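Local coordinates for protease Do-like 2, chloroplastic (Arabidopsis thaliana, PDB 4FLN), which acts as a chloroplast serine protease that performs the primary cleavage of photodamaged D1 protein of photosystem II, at residues B[42-47]-B[102-107]; B[153-158]-B[162-167]. All coordinates share one frame; numbering follows the deposited sequence.

Contact 1: B[42-47]-B[102-107]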
loop_
_atom_site.group_PDB
_atom_site.type_symbol
_atom_site.label_atom_id
_atom_site.label_comp_id
_atom_site.label_asym_id
_atom_site.label_seq_id
_atom_site.Cartn_x
_atom_site.Cartn_y
_atom_site.Cartn_z
ATOM N N HIS B 42 46.349 12.335 -21.351
ATOM C CA HIS B 42 45.742 12.014 -22.638
ATOM C C HIS B 42 44.222 12.149 -22.570
ATOM O O HIS B 42 43.678 13.243 -22.718
ATOM C CB HIS B 42 46.140 10.612 -23.077
ATOM N N ASP B 43 43.541 11.028 -22.362
ATOM C CA ASP B 43 42.101 11.041 -22.130
ATOM C C ASP B 43 41.790 11.395 -20.676
ATOM O O ASP B 43 40.872 12.162 -20.393
ATOM C CB ASP B 43 41.483 9.693 -22.499
ATOM N N ALA B 44 42.575 10.842 -19.758
ATOM C CA ALA B 44 42.332 11.016 -18.330
ATOM C C ALA B 44 42.621 12.441 -17.866
ATOM O O ALA B 44 42.360 12.795 -16.716
ATOM C CB ALA B 44 43.157 10.014 -17.526
ATOM N N SER B 45 43.173 13.252 -18.761
ATOM C CA SER B 45 43.444 14.649 -18.450
ATOM C C SER B 45 42.135 15.396 -18.256
ATOM O O SER B 45 42.046 16.308 -17.434
ATOM C CB SER B 45 44.243 15.300 -19.577
ATOM O OG SER B 45 43.474 15.368 -20.764
ATOM N N PHE B 46 41.124 15.001 -19.027
ATOM C CA PHE B 46 39.816 15.645 -18.989
ATOM C C PHE B 46 39.131 15.393 -17.661
ATOM O O PHE B 46 38.582 16.310 -17.052
ATOM C CB PHE B 46 38.926 15.161 -20.139
ATOM C CG PHE B 46 39.337 15.684 -21.488
ATOM C CD1 PHE B 46 39.390 17.048 -21.732
ATOM C CD2 PHE B 46 39.660 14.814 -22.516
ATOM C CE1 PHE B 46 39.771 17.536 -22.973
ATOM C CE2 PHE B 46 40.036 15.298 -23.761
ATOM C CZ PHE B 46 40.092 16.662 -23.986
ATOM N N LEU B 47 39.171 14.145 -17.211
ATOM C CA LEU B 47 38.546 13.775 -15.950
ATOM C C LEU B 47 39.199 14.504 -14.779
ATOM O O LEU B 47 38.610 14.635 -13.704
ATOM C CB LEU B 47 38.619 12.262 -15.739
ATOM C CG LEU B 47 38.235 11.398 -16.941
ATOM C CD1 LEU B 47 37.949 9.981 -16.491
ATOM C CD2 LEU B 47 37.028 11.971 -17.668
ATOM N N LYS B 102 37.131 18.542 -3.636
ATOM C CA LYS B 102 38.225 17.590 -3.601
ATOM C C LYS B 102 38.658 17.256 -5.021
ATOM O O LYS B 102 37.841 16.877 -5.855
ATOM C CB LYS B 102 37.797 16.332 -2.837
ATOM C CG LYS B 102 38.911 15.356 -2.509
ATOM C CD LYS B 102 38.395 14.254 -1.587
ATOM C CE LYS B 102 39.448 13.181 -1.300
ATOM N NZ LYS B 102 39.678 12.266 -2.462
ATOM N N ARG B 103 39.944 17.425 -5.298
ATOM C CA ARG B 103 40.495 17.098 -6.607
ATOM C C ARG B 103 40.506 15.581 -6.790
ATOM O O ARG B 103 40.502 14.835 -5.815
ATOM C CB ARG B 103 41.909 17.677 -6.747
ATOM C CG ARG B 103 42.072 18.656 -7.894
ATOM C CD ARG B 103 42.868 19.876 -7.471
ATOM N NE ARG B 103 44.184 19.528 -6.934
ATOM C CZ ARG B 103 45.325 19.651 -7.606
ATOM N NH1 ARG B 103 45.320 20.121 -8.849
ATOM N NH2 ARG B 103 46.473 19.311 -7.032
ATOM N N ARG B 104 40.500 15.121 -8.035
ATOM C CA ARG B 104 40.602 13.692 -8.288
ATOM C C ARG B 104 42.023 13.225 -8.018
ATOM O O ARG B 104 42.980 13.750 -8.594
ATOM C CB ARG B 104 40.234 13.376 -9.728
ATOM C CG ARG B 104 40.129 11.898 -10.000
ATOM C CD ARG B 104 40.598 11.579 -11.390
ATOM N NE ARG B 104 40.109 10.281 -11.830
ATOM C CZ ARG B 104 40.416 9.738 -13.002
ATOM N NH1 ARG B 104 41.219 10.387 -13.838
ATOM N NH2 ARG B 104 39.925 8.549 -13.334
ATOM N N GLY B 105 42.170 12.238 -7.144
ATOM C CA GLY B 105 43.490 11.719 -6.824
ATOM C C GLY B 105 44.280 12.593 -5.863
ATOM O O GLY B 105 45.511 12.585 -5.873
ATOM N N ASP B 106 43.560 13.342 -5.031
ATOM C CA ASP B 106 44.153 14.194 -4.007
ATOM C C ASP B 106 43.376 13.959 -2.715
ATOM O O ASP B 106 42.173 14.195 -2.666
ATOM C CB ASP B 106 44.052 15.667 -4.427
ATOM C CG ASP B 106 44.908 16.594 -3.569
ATOM O OD1 ASP B 106 45.392 16.156 -2.501
ATOM O OD2 ASP B 106 45.091 17.769 -3.962
ATOM N N ASP B 107 44.053 13.492 -1.670
ATOM C CA ASP B 107 43.366 13.146 -0.426
ATOM C C ASP B 107 42.732 14.358 0.270
ATOM O O ASP B 107 41.577 14.305 0.696
ATOM C CB ASP B 107 44.306 12.397 0.525
ATOM C CG ASP B 107 43.635 11.193 1.181
ATOM O OD1 ASP B 107 42.613 10.710 0.641
ATOM O OD2 ASP B 107 44.134 10.724 2.228
#
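The carbonyl oxygen of Ala44 accepts a hydrogen bond from Asn48 ND2, and NH1 of Arg104 stands 3.9 Å from it without forming a bond. Ala44 O lies at the edge of the guanidinium, near its plane; Leu47 CB lies over a face, 3.7 Å from Arg104 NH1. Leu47 adds its CD1, which comes within 4.0 Å of NH2 of Arg104. The contact thus illustrates how an arginine can pack through its flat group with no hydrogen bond across the interface. To get there, the Arg104 chain sets out with CG anti to the backbone N (chi1 -172°) and bends at chi2. Putting an alanine at Arg104 would probably uncover Leu47 and leave Glu320 of the second subunit without its long, weak ion-pair partner.

Each segment is also braced internally. Ser45 OG reaches back to His42 O at 2.9 Å, from above the carbonyl plane. Arg103 to Asp106 form a type II beta turn, with Gly105 at positive phi, and Arg103 NE meets Asp106 OD2 at 3.6 Å in a salt bridge at the guanidinium edge. The short, weakly bonded helix at about 44-47, just ahead of strand 50-57, here meets the loop linking strands 96-102 and 110-118, at the surface of the first protease barrel beside the second subunit.

Contact 2: B[153-158]-B[162-167]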
loop_
_atom_site.group_PDB
_atom_site.type_symbol
_atom_site.label_atom_id
_atom_site.label_comp_id
_atom_site.label_asym_id
_atom_site.label_seq_id
_atom_site.Cartn_x
_atom_site.Cartn_y
_atom_site.Cartn_z
ATOM N N THR B 153 29.166 11.934 -23.066
ATOM C CA THR B 153 29.500 11.272 -21.813
ATOM C C THR B 153 29.381 12.273 -20.676
ATOM O O THR B 153 29.789 13.433 -20.803
ATOM C CB THR B 153 30.913 10.616 -21.792
ATOM O OG1 THR B 153 31.916 11.626 -21.664
ATOM C CG2 THR B 153 31.169 9.813 -23.044
ATOM N N VAL B 154 28.800 11.810 -19.574
ATOM C CA VAL B 154 28.643 12.599 -18.367
ATOM C C VAL B 154 29.658 12.099 -17.349
ATOM O O VAL B 154 29.780 10.895 -17.138
ATOM C CB VAL B 154 27.220 12.426 -17.819
ATOM C CG1 VAL B 154 27.125 12.818 -16.347
ATOM C CG2 VAL B 154 26.236 13.201 -18.671
ATOM N N VAL B 155 30.393 13.020 -16.732
ATOM C CA VAL B 155 31.399 12.680 -15.727
ATOM C C VAL B 155 31.099 13.311 -14.366
ATOM O O VAL B 155 30.811 14.506 -14.270
ATOM C CB VAL B 155 32.797 13.128 -16.179
ATOM C CG1 VAL B 155 33.815 12.857 -15.101
ATOM C CG2 VAL B 155 33.184 12.409 -17.462
ATOM N N GLY B 156 31.181 12.512 -13.310
ATOM C CA GLY B 156 30.854 12.998 -11.983
ATOM C C GLY B 156 31.205 12.044 -10.860
ATOM O O GLY B 156 31.813 10.998 -11.077
ATOM N N TYR B 157 30.825 12.409 -9.645
ATOM C CA TYR B 157 31.118 11.579 -8.491
ATOM C C TYR B 157 29.844 11.021 -7.875
ATOM O O TYR B 157 29.101 11.748 -7.228
ATOM C CB TYR B 157 31.903 12.379 -7.452
ATOM C CG TYR B 157 33.261 12.806 -7.950
ATOM C CD1 TYR B 157 34.389 12.043 -7.686
ATOM C CD2 TYR B 157 33.415 13.960 -8.701
ATOM C CE1 TYR B 157 35.630 12.419 -8.152
ATOM C CE2 TYR B 157 34.653 14.346 -9.172
ATOM C CZ TYR B 157 35.759 13.570 -8.894
ATOM O OH TYR B 157 37.002 13.948 -9.352
ATOM N N PRO B 158 29.609 9.710 -8.044
ATOM C CA PRO B 158 28.393 9.084 -7.509
ATOM C C PRO B 158 28.299 9.294 -6.005
ATOM O O PRO B 158 29.315 9.562 -5.356
ATOM C CB PRO B 158 28.611 7.591 -7.786
ATOM C CG PRO B 158 29.698 7.517 -8.797
ATOM C CD PRO B 158 30.552 8.721 -8.594
ATOM N N ASP B 162 34.974 6.858 -3.313
ATOM C CA ASP B 162 35.972 7.894 -3.568
ATOM C C ASP B 162 36.251 8.108 -5.062
ATOM O O ASP B 162 37.079 8.950 -5.436
ATOM C CB ASP B 162 37.286 7.534 -2.864
ATOM C CG ASP B 162 37.077 6.665 -1.634
ATOM O OD1 ASP B 162 36.844 7.225 -0.542
ATOM O OD2 ASP B 162 37.158 5.420 -1.757
ATOM N N THR B 163 35.557 7.357 -5.911
ATOM C CA THR B 163 35.960 7.220 -7.310
ATOM C C THR B 163 35.035 7.935 -8.297
ATOM O O THR B 163 33.831 8.043 -8.074
ATOM C CB THR B 163 36.123 5.713 -7.675
ATOM O OG1 THR B 163 37.512 5.403 -7.787
ATOM C CG2 THR B 163 35.426 5.344 -8.984
ATOM N N ILE B 164 35.606 8.424 -9.390
ATOM C CA ILE B 164 34.829 9.107 -10.419
ATOM C C ILE B 164 34.128 8.108 -11.344
ATOM O O ILE B 164 34.647 7.022 -11.592
ATOM C CB ILE B 164 35.731 10.025 -11.262
ATOM C CG1 ILE B 164 35.079 11.394 -11.455
ATOM C CG2 ILE B 164 36.061 9.374 -12.595
ATOM C CD1 ILE B 164 35.963 12.397 -12.174
ATOM N N SER B 165 32.957 8.476 -11.859
ATOM C CA SER B 165 32.221 7.597 -12.761
ATOM C C SER B 165 31.827 8.290 -14.068
ATOM O O SER B 165 31.893 9.510 -14.172
ATOM C CB SER B 165 31.000 7.003 -12.066
ATOM O OG SER B 165 30.166 8.030 -11.568
ATOM N N VAL B 166 31.434 7.487 -15.058
ATOM C CA VAL B 166 31.221 7.942 -16.432
ATOM C C VAL B 166 30.019 7.235 -17.058
ATOM O O VAL B 166 29.830 6.035 -16.867
ATOM C CB VAL B 166 32.452 7.634 -17.316
ATOM C CG1 VAL B 166 32.211 8.067 -18.747
ATOM C CG2 VAL B 166 33.681 8.320 -16.770
ATOM N N THR B 167 29.200 7.968 -17.802
ATOM C CA THR B 167 28.156 7.324 -18.592
ATOM C C THR B 167 28.118 7.901 -19.997
ATOM O O THR B 167 28.329 9.092 -20.199
ATOM C CB THR B 167 26.737 7.355 -17.924
ATOM O OG1 THR B 167 26.363 8.698 -17.601
ATOM C CG2 THR B 167 26.712 6.520 -16.654
#
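Tyr157 carries CG beside its backbone N and anti to the carbonyl carbon (chi1 -64°), its ring turned (chi2 -94°) so that one face meets Ile164, whose outer chain is extended and runs across that ring. Ile164 CG1 makes a CH-pi contact 3.6 Å from the Tyr157 ring centroid, 18° off the ring normal, and its CD1 continues toward the phenol end, 3.4 Å from Tyr157 OH. The hydroxyl has its polar partner in Val50 O, so the tyrosine is held both by its face and by its far end. From the preceding strand, Val155 CG1 meets the same Ile164 CD1 at 3.7 Å, the two side chains crossing at a slant.

These groups sit where a beta hairpin, strands 151-156 and 165-178, opens the second of the two six-stranded antiparallel barrels of the trypsin-like fold. The short strand segments run nearly antiparallel. Val154 and Thr167 form a hydrogen-bonded pair, with Val154 N to Thr167 O at 2.8 Å and Thr167 N to Val154 O at 3.1 Å, both donors lying in the carbonyl plane. Gly156 and Ser165 form the next such pair; Ser165 N meets Gly156 O at 2.9 Å almost straight on, while Gly156 N reaches Ser165 O with a tilt from the carbonyl plane. Between them Val155 and Val166 make a non-hydrogen-bonded pair, their side chains side by side on one face, with CG2 atoms 4.2 Å apart. Val154 and Thr167 put theirs on the other, where Val154 packs on Ala204. Strand 203-205 flanks 153-156 through backbone bonds of Thr153 with Phe205 and Val155 with Pro203, and Thr167 packs on Asp192 of the second subunit.

How the contacts relate
Contacts 1 and 2 follow one another along the chain, yet their centres lie only 11 Å apart and they touch directly. Arg104 of contact 1 rests its CB 3.3 Å from Tyr157 OH, and Leu47 CD2 packs 3.9 Å from Val155 CG2, so the loop at 102-107 and the helix at 44-47 both lean on the hairpin of contact 2. The pair shows how a surface contact can be continuous with a buried one. Of the two, contact 2 lies nearer the probable active site: the side chain of Val154 is about 7 Å from that of Ser200, probably part of the charge-relay system, whereas contact 1 lies away from it. Both touch the second subunit.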